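Local coordinates for probable zinc protease PqqL (Escherichia coli, PDB 6OFS), which is probably a zinc-dependent endopeptidase of the M16 family, cleaving peptide bonds in polypeptides within the bacterial periplasm, at residues L355-S360 with P469-S474; S405-Q410 with I606-W611; Y741-P746 with K791-L796; T715-N720 with N896-V901. One frame throughout, in Å; residues are numbered along the deposited sequence.

Contact 1 (L355-S360 with P469-S474)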
loop_
_atom_site.group_PDB
_atom_site.type_symbol
_atom_site.label_atom_id
_atom_site.label_comp_id
_atom_site.label_asym_id
_atom_site.label_seq_id
_atom_site.Cartn_x
_atom_site.Cartn_y
_atom_site.Cartn_z
ATOM N N LEU A 355 -12.305 -4.727 -8.450
ATOM C CA LEU A 355 -11.638 -4.405 -7.186
ATOM C C LEU A 355 -10.732 -3.180 -7.309
ATOM O O LEU A 355 -10.717 -2.317 -6.414
ATOM C CB LEU A 355 -10.888 -5.630 -6.603
ATOM C CG LEU A 355 -10.144 -5.432 -5.254
ATOM C CD1 LEU A 355 -11.053 -4.847 -4.165
ATOM C CD2 LEU A 355 -9.513 -6.719 -4.771
ATOM N N ASP A 356 -10.020 -3.091 -8.440
ATOM C CA ASP A 356 -9.106 -2.000 -8.720
ATOM C C ASP A 356 -9.795 -0.675 -8.954
ATOM O O ASP A 356 -9.303 0.339 -8.452
ATOM C CB ASP A 356 -8.168 -2.351 -9.870
ATOM C CG ASP A 356 -6.904 -2.990 -9.352
ATOM O OD1 ASP A 356 -6.087 -2.269 -8.720
ATOM O OD2 ASP A 356 -6.736 -4.211 -9.551
ATOM N N ASP A 357 -10.929 -0.662 -9.686
ATOM C CA ASP A 357 -11.671 0.582 -9.924
ATOM C C ASP A 357 -12.182 1.152 -8.604
ATOM O O ASP A 357 -12.007 2.342 -8.363
ATOM C CB ASP A 357 -12.806 0.398 -10.953
ATOM C CG ASP A 357 -12.401 0.503 -12.426
ATOM O OD1 ASP A 357 -13.213 1.024 -13.232
ATOM O OD2 ASP A 357 -11.282 0.042 -12.778
ATOM N N VAL A 358 -12.708 0.284 -7.712
ATOM C CA VAL A 358 -13.187 0.644 -6.372
ATOM C C VAL A 358 -12.041 1.226 -5.542
ATOM O O VAL A 358 -12.216 2.287 -4.955
ATOM C CB VAL A 358 -13.908 -0.548 -5.681
ATOM C CG1 VAL A 358 -14.162 -0.287 -4.200
ATOM C CG2 VAL A 358 -15.217 -0.886 -6.393
ATOM N N LYS A 359 -10.863 0.570 -5.536
ATOM C CA LYS A 359 -9.675 1.054 -4.811
ATOM C C LYS A 359 -9.179 2.404 -5.351
ATOM O O LYS A 359 -9.032 3.347 -4.570
ATOM C CB LYS A 359 -8.542 0.025 -4.849
ATOM C CG LYS A 359 -8.713 -1.115 -3.874
ATOM C CD LYS A 359 -7.610 -2.124 -4.091
ATOM C CE LYS A 359 -7.636 -3.230 -3.077
ATOM N NZ LYS A 359 -6.632 -4.278 -3.392
ATOM N N SER A 360 -8.957 2.509 -6.678
ATOM C CA SER A 360 -8.485 3.740 -7.310
ATOM C C SER A 360 -9.460 4.906 -7.130
ATOM O O SER A 360 -9.011 6.052 -7.021
ATOM C CB SER A 360 -8.146 3.521 -8.782
ATOM O OG SER A 360 -9.270 3.750 -9.614
ATOM N N PRO A 469 -16.634 -3.507 -17.510
ATOM C CA PRO A 469 -15.823 -2.739 -18.477
ATOM C C PRO A 469 -14.378 -2.464 -18.045
ATOM O O PRO A 469 -13.454 -2.950 -18.704
ATOM C CB PRO A 469 -16.619 -1.440 -18.684
ATOM C CG PRO A 469 -17.988 -1.739 -18.262
ATOM C CD PRO A 469 -17.989 -2.931 -17.358
ATOM N N GLY A 470 -14.195 -1.734 -16.946
ATOM C CA GLY A 470 -12.865 -1.389 -16.462
ATOM C C GLY A 470 -12.405 -0.074 -17.051
ATOM O O GLY A 470 -12.520 0.148 -18.264
ATOM N N ARG A 471 -11.905 0.815 -16.186
ATOM C CA ARG A 471 -11.473 2.156 -16.559
ATOM C C ARG A 471 -10.319 2.175 -17.530
ATOM O O ARG A 471 -9.461 1.290 -17.481
ATOM C CB ARG A 471 -11.160 3.002 -15.311
ATOM C CG ARG A 471 -9.812 2.723 -14.654
ATOM C CD ARG A 471 -9.651 3.479 -13.344
ATOM N NE ARG A 471 -8.248 3.581 -12.937
ATOM C CZ ARG A 471 -7.593 2.658 -12.240
ATOM N NH1 ARG A 471 -6.317 2.842 -11.919
ATOM N NH2 ARG A 471 -8.209 1.544 -11.855
ATOM N N ASN A 472 -10.303 3.191 -18.416
ATOM C CA ASN A 472 -9.223 3.425 -19.363
ATOM C C ASN A 472 -7.939 3.713 -18.556
ATOM O O ASN A 472 -7.969 4.474 -17.580
ATOM C CB ASN A 472 -9.572 4.600 -20.274
ATOM C CG ASN A 472 -8.485 4.980 -21.255
ATOM O OD1 ASN A 472 -8.198 4.262 -22.224
ATOM N ND2 ASN A 472 -7.860 6.128 -21.018
ATOM N N LEU A 473 -6.846 3.039 -18.916
ATOM C CA LEU A 473 -5.569 3.182 -18.220
ATOM C C LEU A 473 -4.523 3.858 -19.098
ATOM O O LEU A 473 -4.330 3.473 -20.261
ATOM C CB LEU A 473 -5.035 1.817 -17.734
ATOM C CG LEU A 473 -5.930 0.909 -16.870
ATOM C CD1 LEU A 473 -5.263 -0.417 -16.668
ATOM C CD2 LEU A 473 -6.245 1.534 -15.494
ATOM N N SER A 474 -3.837 4.863 -18.527
ATOM C CA SER A 474 -2.771 5.604 -19.203
ATOM C C SER A 474 -1.677 6.023 -18.229
ATOM O O SER A 474 -1.940 6.231 -17.043
ATOM C CB SER A 474 -3.324 6.819 -19.952
ATOM O OG SER A 474 -3.711 7.871 -19.081
#

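Contact 2 (S405-Q410 with I606-W611)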
loop_
_atom_site.group_PDB
_atom_site.type_symbol
_atom_site.label_atom_id
_atom_site.label_comp_id
_atom_site.label_asym_id
_atom_site.label_seq_id
_atom_site.Cartn_x
_atom_site.Cartn_y
_atom_site.Cartn_z
ATOM N N SER A 405 -4.547 3.324 3.906
ATOM C CA SER A 405 -5.381 2.752 2.854
ATOM C C SER A 405 -4.532 2.071 1.784
ATOM O O SER A 405 -4.680 0.862 1.616
ATOM C CB SER A 405 -6.280 3.813 2.224
ATOM O OG SER A 405 -7.260 4.275 3.137
ATOM N N LYS A 406 -3.598 2.820 1.114
ATOM C CA LYS A 406 -2.738 2.268 0.060
ATOM C C LYS A 406 -1.862 1.125 0.550
ATOM O O LYS A 406 -1.700 0.143 -0.178
ATOM C CB LYS A 406 -1.911 3.334 -0.681
ATOM C CG LYS A 406 -0.956 4.177 0.183
ATOM C CD LYS A 406 0.106 4.948 -0.634
ATOM C CE LYS A 406 -0.433 6.112 -1.438
ATOM N NZ LYS A 406 0.613 7.139 -1.693
ATOM N N ARG A 407 -1.387 1.191 1.796
ATOM C CA ARG A 407 -0.554 0.124 2.321
ATOM C C ARG A 407 -1.344 -1.132 2.734
ATOM O O ARG A 407 -0.966 -2.253 2.369
ATOM C CB ARG A 407 0.330 0.646 3.462
ATOM C CG ARG A 407 1.197 -0.416 4.130
ATOM C CD ARG A 407 2.212 0.185 5.082
ATOM N NE ARG A 407 1.624 0.714 6.319
ATOM C CZ ARG A 407 1.442 0.011 7.437
ATOM N NH1 ARG A 407 1.747 -1.283 7.476
ATOM N NH2 ARG A 407 0.942 0.595 8.518
ATOM N N LEU A 408 -2.424 -0.958 3.491
ATOM C CA LEU A 408 -3.154 -2.114 4.005
ATOM C C LEU A 408 -4.163 -2.696 3.030
ATOM O O LEU A 408 -4.420 -3.893 3.113
ATOM C CB LEU A 408 -3.788 -1.807 5.360
ATOM C CG LEU A 408 -2.799 -1.390 6.449
ATOM C CD1 LEU A 408 -3.479 -0.564 7.487
ATOM C CD2 LEU A 408 -2.086 -2.595 7.069
ATOM N N TRP A 409 -4.681 -1.903 2.074
ATOM C CA TRP A 409 -5.622 -2.419 1.065
ATOM C C TRP A 409 -5.005 -3.457 0.110
ATOM O O TRP A 409 -5.743 -4.275 -0.448
ATOM C CB TRP A 409 -6.294 -1.292 0.276
ATOM C CG TRP A 409 -7.308 -0.492 1.037
ATOM C CD1 TRP A 409 -7.706 -0.669 2.333
ATOM C CD2 TRP A 409 -7.992 0.672 0.563
ATOM N NE1 TRP A 409 -8.635 0.285 2.678
ATOM C CE2 TRP A 409 -8.816 1.132 1.616
ATOM C CE3 TRP A 409 -8.000 1.368 -0.663
ATOM C CZ2 TRP A 409 -9.656 2.241 1.476
ATOM C CZ3 TRP A 409 -8.832 2.471 -0.801
ATOM C CH2 TRP A 409 -9.648 2.897 0.258
ATOM N N GLN A 410 -3.652 -3.441 -0.057
ATOM C CA GLN A 410 -2.884 -4.401 -0.874
ATOM C C GLN A 410 -3.146 -5.825 -0.374
ATOM O O GLN A 410 -3.034 -6.783 -1.143
ATOM C CB GLN A 410 -1.368 -4.110 -0.797
ATOM C CG GLN A 410 -0.911 -2.816 -1.497
ATOM C CD GLN A 410 0.422 -2.275 -1.004
ATOM O OE1 GLN A 410 1.069 -2.818 -0.093
ATOM N NE2 GLN A 410 0.862 -1.173 -1.593
ATOM N N ILE A 606 6.291 1.133 -3.736
ATOM C CA ILE A 606 6.693 -0.134 -3.148
ATOM C C ILE A 606 5.493 -0.879 -2.543
ATOM O O ILE A 606 4.750 -0.325 -1.715
ATOM C CB ILE A 606 7.880 0.031 -2.151
ATOM C CG1 ILE A 606 8.516 -1.341 -1.815
ATOM C CG2 ILE A 606 7.472 0.819 -0.868
ATOM C CD1 ILE A 606 9.995 -1.311 -1.496
ATOM N N ASN A 607 5.314 -2.139 -2.958
ATOM C CA ASN A 607 4.309 -3.007 -2.375
ATOM C C ASN A 607 4.967 -3.529 -1.082
ATOM O O ASN A 607 6.114 -3.995 -1.100
ATOM C CB ASN A 607 3.939 -4.145 -3.329
ATOM C CG ASN A 607 2.849 -5.072 -2.818
ATOM O OD1 ASN A 607 2.961 -5.695 -1.753
ATOM N ND2 ASN A 607 1.775 -5.207 -3.580
ATOM N N ASP A 608 4.265 -3.377 0.042
ATOM C CA ASP A 608 4.750 -3.770 1.363
ATOM C C ASP A 608 4.843 -5.276 1.552
ATOM O O ASP A 608 5.764 -5.731 2.229
ATOM C CB ASP A 608 3.907 -3.111 2.453
ATOM C CG ASP A 608 4.000 -1.601 2.383
ATOM O OD1 ASP A 608 4.763 -1.015 3.188
ATOM O OD2 ASP A 608 3.323 -1.000 1.505
ATOM N N ASN A 609 3.921 -6.048 0.942
ATOM C CA ASN A 609 3.903 -7.513 1.021
ATOM C C ASN A 609 5.106 -8.150 0.319
ATOM O O ASN A 609 5.690 -9.096 0.858
ATOM C CB ASN A 609 2.590 -8.087 0.480
ATOM C CG ASN A 609 1.367 -7.621 1.237
ATOM O OD1 ASN A 609 0.876 -6.496 1.052
ATOM N ND2 ASN A 609 0.848 -8.481 2.104
ATOM N N ILE A 610 5.489 -7.627 -0.875
ATOM C CA ILE A 610 6.651 -8.124 -1.630
ATOM C C ILE A 610 7.964 -7.846 -0.835
ATOM O O ILE A 610 8.849 -8.708 -0.808
ATOM C CB ILE A 610 6.679 -7.635 -3.118
ATOM C CG1 ILE A 610 7.518 -8.581 -4.004
ATOM C CG2 ILE A 610 7.137 -6.173 -3.262
ATOM C CD1 ILE A 610 7.422 -8.353 -5.591
ATOM N N TRP A 611 8.044 -6.686 -0.138
ATOM C CA TRP A 611 9.213 -6.340 0.661
ATOM C C TRP A 611 9.311 -7.181 1.937
ATOM O O TRP A 611 10.417 -7.529 2.353
ATOM C CB TRP A 611 9.267 -4.832 0.964
ATOM C CG TRP A 611 10.390 -4.435 1.876
ATOM C CD1 TRP A 611 10.280 -4.001 3.162
ATOM C CD2 TRP A 611 11.797 -4.529 1.602
ATOM N NE1 TRP A 611 11.529 -3.768 3.694
ATOM C CE2 TRP A 611 12.480 -4.093 2.761
ATOM C CE3 TRP A 611 12.553 -4.934 0.483
ATOM C CZ2 TRP A 611 13.879 -4.049 2.836
ATOM C CZ3 TRP A 611 13.939 -4.879 0.555
ATOM C CH2 TRP A 611 14.586 -4.432 1.716
#

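Contact 3 (Y741-P746 with K791-L796)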
loop_
_atom_site.group_PDB
_atom_site.type_symbol
_atom_site.label_atom_id
_atom_site.label_comp_id
_atom_site.label_asym_id
_atom_site.label_seq_id
_atom_site.Cartn_x
_atom_site.Cartn_y
_atom_site.Cartn_z
ATOM N N TYR A 741 45.758 -9.655 -9.927
ATOM C CA TYR A 741 46.759 -8.971 -10.735
ATOM C C TYR A 741 46.371 -7.502 -10.879
ATOM O O TYR A 741 45.215 -7.220 -11.175
ATOM C CB TYR A 741 46.821 -9.637 -12.128
ATOM C CG TYR A 741 47.130 -11.123 -12.101
ATOM C CD1 TYR A 741 46.105 -12.072 -12.070
ATOM C CD2 TYR A 741 48.444 -11.583 -12.129
ATOM C CE1 TYR A 741 46.386 -13.441 -12.050
ATOM C CE2 TYR A 741 48.736 -12.946 -12.103
ATOM C CZ TYR A 741 47.705 -13.873 -12.056
ATOM O OH TYR A 741 48.009 -15.212 -12.055
ATOM N N ASP A 742 47.309 -6.564 -10.651
ATOM C CA ASP A 742 47.015 -5.138 -10.835
ATOM C C ASP A 742 47.184 -4.783 -12.310
ATOM O O ASP A 742 48.041 -5.360 -12.983
ATOM C CB ASP A 742 47.901 -4.236 -9.952
ATOM C CG ASP A 742 47.376 -3.947 -8.543
ATOM O OD1 ASP A 742 46.153 -4.118 -8.309
ATOM O OD2 ASP A 742 48.185 -3.519 -7.679
ATOM N N SER A 743 46.336 -3.883 -12.824
ATOM C CA SER A 743 46.408 -3.435 -14.215
ATOM C C SER A 743 47.054 -2.064 -14.196
ATOM O O SER A 743 46.467 -1.108 -13.672
ATOM C CB SER A 743 45.019 -3.360 -14.848
ATOM O OG SER A 743 44.236 -4.510 -14.579
ATOM N N ARG A 744 48.290 -1.973 -14.695
ATOM C CA ARG A 744 48.998 -0.689 -14.736
ATOM C C ARG A 744 48.181 0.292 -15.593
ATOM O O ARG A 744 47.798 1.358 -15.106
ATOM C CB ARG A 744 50.430 -0.865 -15.251
ATOM C CG ARG A 744 51.340 -1.552 -14.241
ATOM C CD ARG A 744 52.766 -1.064 -14.369
ATOM N NE ARG A 744 53.682 -1.826 -13.522
ATOM C CZ ARG A 744 54.288 -1.345 -12.440
ATOM N NH1 ARG A 744 54.081 -0.090 -12.058
ATOM N NH2 ARG A 744 55.110 -2.112 -11.737
ATOM N N THR A 745 47.806 -0.157 -16.814
ATOM C CA THR A 745 46.968 0.521 -17.813
ATOM C C THR A 745 45.589 -0.176 -17.847
ATOM O O THR A 745 45.538 -1.380 -17.583
ATOM C CB THR A 745 47.643 0.442 -19.202
ATOM O OG1 THR A 745 48.232 -0.850 -19.378
ATOM C CG2 THR A 745 48.699 1.519 -19.404
ATOM N N PRO A 746 44.467 0.521 -18.170
ATOM C CA PRO A 746 43.151 -0.164 -18.192
ATOM C C PRO A 746 43.007 -1.244 -19.267
ATOM O O PRO A 746 43.589 -1.124 -20.353
ATOM C CB PRO A 746 42.151 0.979 -18.424
ATOM C CG PRO A 746 42.904 2.231 -18.095
ATOM C CD PRO A 746 44.317 1.951 -18.496
ATOM N N LYS A 791 40.992 -1.427 -11.122
ATOM C CA LYS A 791 42.184 -1.541 -11.967
ATOM C C LYS A 791 42.925 -2.841 -11.671
ATOM O O LYS A 791 44.146 -2.849 -11.508
ATOM C CB LYS A 791 43.108 -0.290 -11.881
ATOM C CG LYS A 791 42.408 1.041 -12.164
ATOM C CD LYS A 791 43.152 2.226 -11.554
ATOM C CE LYS A 791 42.228 3.404 -11.329
ATOM N NZ LYS A 791 42.903 4.526 -10.617
ATOM N N ASP A 792 42.169 -3.945 -11.578
ATOM C CA ASP A 792 42.733 -5.270 -11.340
ATOM C C ASP A 792 42.003 -6.382 -12.091
ATOM O O ASP A 792 40.845 -6.216 -12.476
ATOM C CB ASP A 792 42.848 -5.592 -9.836
ATOM C CG ASP A 792 41.583 -5.458 -9.013
ATOM O OD1 ASP A 792 40.545 -6.036 -9.408
ATOM O OD2 ASP A 792 41.640 -4.813 -7.954
ATOM N N ILE A 793 42.705 -7.504 -12.301
ATOM C CA ILE A 793 42.215 -8.720 -12.934
ATOM C C ILE A 793 42.264 -9.824 -11.863
ATOM O O ILE A 793 43.169 -9.860 -11.031
ATOM C CB ILE A 793 43.061 -9.095 -14.190
ATOM C CG1 ILE A 793 43.078 -7.962 -15.236
ATOM C CG2 ILE A 793 42.596 -10.410 -14.834
ATOM C CD1 ILE A 793 44.433 -7.673 -15.807
ATOM N N SER A 794 41.283 -10.715 -11.885
ATOM C CA SER A 794 41.229 -11.831 -10.955
ATOM C C SER A 794 41.127 -13.135 -11.727
ATOM O O SER A 794 40.462 -13.208 -12.766
ATOM C CB SER A 794 40.062 -11.684 -9.984
ATOM O OG SER A 794 40.380 -12.253 -8.726
ATOM N N HIS A 795 41.832 -14.150 -11.243
ATOM C CA HIS A 795 41.796 -15.444 -11.872
ATOM C C HIS A 795 41.404 -16.448 -10.852
ATOM O O HIS A 795 42.151 -16.711 -9.907
ATOM C CB HIS A 795 43.132 -15.819 -12.528
ATOM C CG HIS A 795 43.094 -17.187 -13.135
ATOM N ND1 HIS A 795 43.564 -18.293 -12.446
ATOM C CD2 HIS A 795 42.556 -17.598 -14.309
ATOM C CE1 HIS A 795 43.332 -19.331 -13.236
ATOM N NE2 HIS A 795 42.729 -18.961 -14.368
ATOM N N LEU A 796 40.220 -17.022 -11.037
ATOM C CA LEU A 796 39.757 -18.062 -10.145
ATOM C C LEU A 796 39.999 -19.417 -10.779
ATOM O O LEU A 796 39.669 -19.632 -11.943
ATOM C CB LEU A 796 38.277 -17.866 -9.739
ATOM C CG LEU A 796 37.579 -19.035 -8.997
ATOM C CD1 LEU A 796 38.272 -19.374 -7.662
ATOM C CD2 LEU A 796 36.121 -18.728 -8.767
#

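Contact 4 (T715-N720 with N896-V901)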
loop_
_atom_site.group_PDB
_atom_site.type_symbol
_atom_site.label_atom_id
_atom_site.label_comp_id
_atom_site.label_asym_id
_atom_site.label_seq_id
_atom_site.Cartn_x
_atom_site.Cartn_y
_atom_site.Cartn_z
ATOM N N THR A 715 37.435 -2.882 -0.892
ATOM C CA THR A 715 38.840 -2.782 -0.499
ATOM C C THR A 715 39.366 -4.203 -0.534
ATOM O O THR A 715 38.821 -5.067 0.147
ATOM C CB THR A 715 38.957 -2.154 0.918
ATOM O OG1 THR A 715 38.482 -0.809 0.875
ATOM C CG2 THR A 715 40.386 -2.192 1.481
ATOM N N ARG A 716 40.381 -4.457 -1.355
ATOM C CA ARG A 716 40.990 -5.783 -1.472
ATOM C C ARG A 716 41.913 -6.034 -0.290
ATOM O O ARG A 716 42.535 -5.084 0.190
ATOM C CB ARG A 716 41.759 -5.898 -2.788
ATOM C CG ARG A 716 40.866 -6.209 -3.983
ATOM C CD ARG A 716 40.345 -4.971 -4.666
ATOM N NE ARG A 716 39.783 -5.286 -5.976
ATOM C CZ ARG A 716 38.508 -5.122 -6.313
ATOM N NH1 ARG A 716 37.640 -4.635 -5.436
ATOM N NH2 ARG A 716 38.094 -5.431 -7.536
ATOM N N ALA A 717 41.960 -7.287 0.215
ATOM C CA ALA A 717 42.834 -7.692 1.328
ATOM C C ALA A 717 44.292 -7.573 0.870
ATOM O O ALA A 717 44.651 -8.038 -0.208
ATOM C CB ALA A 717 42.531 -9.119 1.760
ATOM N N THR A 718 45.096 -6.874 1.663
ATOM C CA THR A 718 46.507 -6.591 1.404
ATOM C C THR A 718 47.380 -7.838 1.624
ATOM O O THR A 718 48.434 -7.936 1.011
ATOM C CB THR A 718 46.960 -5.327 2.202
ATOM O OG1 THR A 718 48.380 -5.176 2.152
ATOM C CG2 THR A 718 46.485 -5.320 3.661
ATOM N N ASP A 719 46.947 -8.786 2.454
ATOM C CA ASP A 719 47.708 -10.011 2.711
ATOM C C ASP A 719 47.021 -11.240 2.180
ATOM O O ASP A 719 45.788 -11.331 2.203
ATOM C CB ASP A 719 47.974 -10.208 4.216
ATOM C CG ASP A 719 48.945 -9.204 4.802
ATOM O OD1 ASP A 719 50.146 -9.235 4.412
ATOM O OD2 ASP A 719 48.510 -8.385 5.659
ATOM N N ASN A 720 47.842 -12.211 1.737
ATOM C CA ASN A 720 47.433 -13.519 1.232
ATOM C C ASN A 720 46.844 -14.341 2.357
ATOM O O ASN A 720 47.191 -14.130 3.525
ATOM C CB ASN A 720 48.657 -14.265 0.719
ATOM C CG ASN A 720 49.183 -13.817 -0.612
ATOM O OD1 ASN A 720 48.823 -12.762 -1.145
ATOM N ND2 ASN A 720 50.066 -14.617 -1.173
ATOM N N ASN A 896 48.419 -10.622 -5.046
ATOM C CA ASN A 896 47.856 -11.452 -3.977
ATOM C C ASN A 896 47.295 -12.788 -4.448
ATOM O O ASN A 896 46.741 -12.875 -5.536
ATOM C CB ASN A 896 46.747 -10.706 -3.248
ATOM C CG ASN A 896 47.196 -9.672 -2.246
ATOM O OD1 ASN A 896 46.912 -8.481 -2.385
ATOM N ND2 ASN A 896 47.885 -10.105 -1.209
ATOM N N THR A 897 47.398 -13.826 -3.597
ATOM C CA THR A 897 46.799 -15.140 -3.836
ATOM C C THR A 897 45.969 -15.556 -2.615
ATOM O O THR A 897 46.486 -15.577 -1.495
ATOM C CB THR A 897 47.798 -16.235 -4.272
ATOM O OG1 THR A 897 48.591 -16.641 -3.160
ATOM C CG2 THR A 897 48.668 -15.840 -5.462
ATOM N N TYR A 898 44.681 -15.853 -2.827
ATOM C CA TYR A 898 43.794 -16.303 -1.754
ATOM C C TYR A 898 43.345 -17.738 -2.046
ATOM O O TYR A 898 42.842 -18.036 -3.141
ATOM C CB TYR A 898 42.609 -15.351 -1.527
ATOM C CG TYR A 898 42.951 -13.880 -1.658
ATOM C CD1 TYR A 898 43.450 -13.157 -0.575
ATOM C CD2 TYR A 898 42.761 -13.205 -2.862
ATOM C CE1 TYR A 898 43.772 -11.805 -0.697
ATOM C CE2 TYR A 898 43.045 -11.846 -2.984
ATOM C CZ TYR A 898 43.537 -11.147 -1.896
ATOM O OH TYR A 898 43.828 -9.816 -2.050
ATOM N N THR A 899 43.601 -18.638 -1.085
ATOM C CA THR A 899 43.309 -20.057 -1.215
ATOM C C THR A 899 42.331 -20.512 -0.155
ATOM O O THR A 899 42.445 -20.127 1.010
ATOM C CB THR A 899 44.605 -20.857 -1.257
ATOM O OG1 THR A 899 45.462 -20.221 -2.210
ATOM C CG2 THR A 899 44.382 -22.325 -1.666
ATOM N N GLY A 900 41.361 -21.302 -0.592
ATOM C CA GLY A 900 40.317 -21.834 0.263
ATOM C C GLY A 900 40.060 -23.287 -0.026
ATOM O O GLY A 900 39.862 -23.678 -1.179
ATOM N N VAL A 901 40.076 -24.097 1.029
ATOM C CA VAL A 901 39.845 -25.531 0.942
ATOM C C VAL A 901 38.704 -25.898 1.879
ATOM O O VAL A 901 38.783 -25.623 3.082
ATOM C CB VAL A 901 41.146 -26.322 1.257
ATOM C CG1 VAL A 901 40.892 -27.811 1.240
ATOM C CG2 VAL A 901 42.263 -25.970 0.273
#

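Contact 1 (L355-S360 with P469-S474)
The guanidinium of Arg-471 lies against Ser-360, whose OG stands over the centre of one face, 3.3 Å from Arg-471 CZ. Leu-473 brings its CD2 methyl over the opposite face, so the flat group is sandwiched between a hydroxyl and a methyl. That hydroxyl makes no bond to the arginine; it leans back along its own helix, where Ser-360 OG gives a weak hydrogen bond of 3.3 Å to Asp-357 O. The charge is met at the edge instead: Asp-357 OD2 sits near the guanidinium plane and forms a salt bridge of 3.5 Å with Arg-471 NH2, while the carboxylate itself is turned 65° from that plane. Its other oxygen, Asp-357 OD1, accepts a weak, bent bond of 3.2 Å from Arg-471 N. In this single-chain M16 protease, as in its pitrilysin-like relatives, two halves are joined by a linker, and here helix 352-371 of the first half meets the loop ahead of strand 485-492. With CG lodged between the backbone N and the carbonyl carbon (chi1 78°) and the chain extended to NE, Arg-471 runs past the carboxylate toward Ser-360. With an alanine at Arg-471, Asp-357 would probably lose its ionic mate here and a gap would open between Ser-360 and Leu-473. From the second half, Arg-561 binds the Arg-471 carbonyl and Ser-555 binds the Asp-356 carboxylate.

Contact 2 (S405-Q410 with I606-W611)
Arg-407 and Asp-608 mark the closest backbone approach, 6.6 Å between their CA atoms, where the last turn of helix 398-409 faces the first turn of helix 608-623. Arg-407 touches with its methylenes: CD lies 3.4 Å from Asp-608 OD1, and CG is equally close to OD2. A bend at chi3 (72°) then takes the guanidinium past the carboxylate, leaving Arg-407 NE 4.8 Å from Asp-608 OD1, and its salt bridge goes to Glu-271. Gln-410 reaches across with an extended chain and lays its amide over that of Asn-607, the planes only 17° apart and Gln-410 CD 4.1 Å from Asn-607 CG. Farther back, its CB meets Asn-609 OD1. Asn-607 is the N-cap of helix 608-623, its OD1 accepting weak bonds from the backbone N of Asn-609 and of Ile-610. Replacing Gln-410 by an alanine would probably uncover this capping amide and open a gap between the helix ends. The contact is polar, made by amide stacking and by methylenes lying on a carboxylate, and it joins the two halves of the protease here, while the start of helix 608-623 may help to stabilise the negative charge of Asp-608.

Contact 3 (Y741-P746 with K791-L796)
Tyr-741 and Ile-793 form an antiparallel hydrogen-bonded pair at the end of strand 733-742. Tyr-741 N donates to Ile-793 O and Ile-793 N to Tyr-741 O, each at 2.8 Å, nearly straight and in the carbonyl plane. A third bond, Ser-743 N to Lys-791 O, also 2.8 Å, carries the pairing one step past the strand, though here the donor stands 39° above the carbonyl plane. This is the close-packed part. On the face that carries both side chains, Tyr-741 CB is 4.3 Å from Ile-793 CB. The edge of the tyrosine ring passes along the neighbouring strand, with Tyr-741 CE1 4.1 Å from His-795 CB, and these two side chains run side by side in the same direction. Ser-743 closes the row: with OG beside the backbone N and anti to the carbonyl carbon (chi1 -46°), Ser-743 OG comes to 3.4 Å from Ile-793 CD1, setting a hydroxyl against the isoleucine methyl.

The other face is looser toward Asp-742, which is exposed, while its non-hydrogen-bonded partner Asp-792 is buried. Their carboxylates are nearly coplanar, Asp-742 OD1 and Asp-792 OD2 being 4.6 Å apart. The charge of Asp-792 is probably offset by its salt bridge to Arg-716, with Arg-740 making only long, weak ion pairs to both. Beyond them Lys-791 leads its amine away from the contact. Lys-791 and Asp-792 together face Asp-787 in a G1 beta bulge at the turn end of the hairpin of strands 779-787 and 792-801. Strand 792-801 lies between 733-742 and the outermost strand 779-787, with His-795 resting on helix 749-771.

Contact 4 (T715-N720 with N896-V901)
Asn-896 reaches from the start of strand 896-904 into the curve of the loop 715-720. Its CB lies 3.6 Å from Asn-720 OD1, and CG comes equally near Ala-717 O. With CG anti to the carbonyl carbon (chi1 -78°), the amide points at the loop and is gripped by its nitrogen. Asn-896 ND2 gives one bond of 2.8 Å to Asn-720 OD1 and another of 3.2 Å to Thr-718 O, both almost straight and close to its own amide plane, so the two N-H groups are each used and the rotation of the amide is fixed. The acceptors differ: Thr-718 O is approached from well above its carbonyl plane, Asn-720 OD1 within it. The oxygen, Asn-896 OD1, faces another acceptor, Ala-717 O, but takes a hydrogen bond from Arg-740 NH1.

Asn-720 answers with one oxygen for two donors. The second, Thr-897 N, 3.0 Å from Asn-720 OD1, comes from well above the plane of that carbonyl. The side-chain amide thereby takes up a backbone N-H at the beginning of the strand. Tyr-898 makes the third attachment: its OH donates to Ala-717 O at 2.7 Å, in the carbonyl plane and on a lone pair, while CE1 packs against Ala-717 CB at 3.8 Å. Two loop carbonyls, of Ala-717 and Thr-718, are thus met by side chains of the strand.

Just beyond the loop begins the outermost strand 721-728, which runs parallel to 896-904, Thr-899 pairing with Ala-721. On its other flank 896-904 lies antiparallel to 733-742, and helix 806-823 packs on Thr-899 and Val-901.

Overall arrangement
Contacts 1 and 2 lie at the surface where the two halves of the protease meet, their centres 18 Å apart, and they touch through Lys-359 NZ and Trp-409 O. Contact 1 sets a helix against a loop through a salt bridge and a weak hydrogen bond; contact 2 sets one helix end against another through a stacked amide pair. Contacts 3 and 4 belong instead to one mixed sheet of the second half, where strands 733-742 and 896-904 are neighbours. Contact 3 is buried and held by backbone pairing; contact 4, partly buried, relies on side chains that bind a loop. The salt bridge of Arg-716 with Asp-792 joins these two, about 44 to 57 Å, centre to centre, from the first pair.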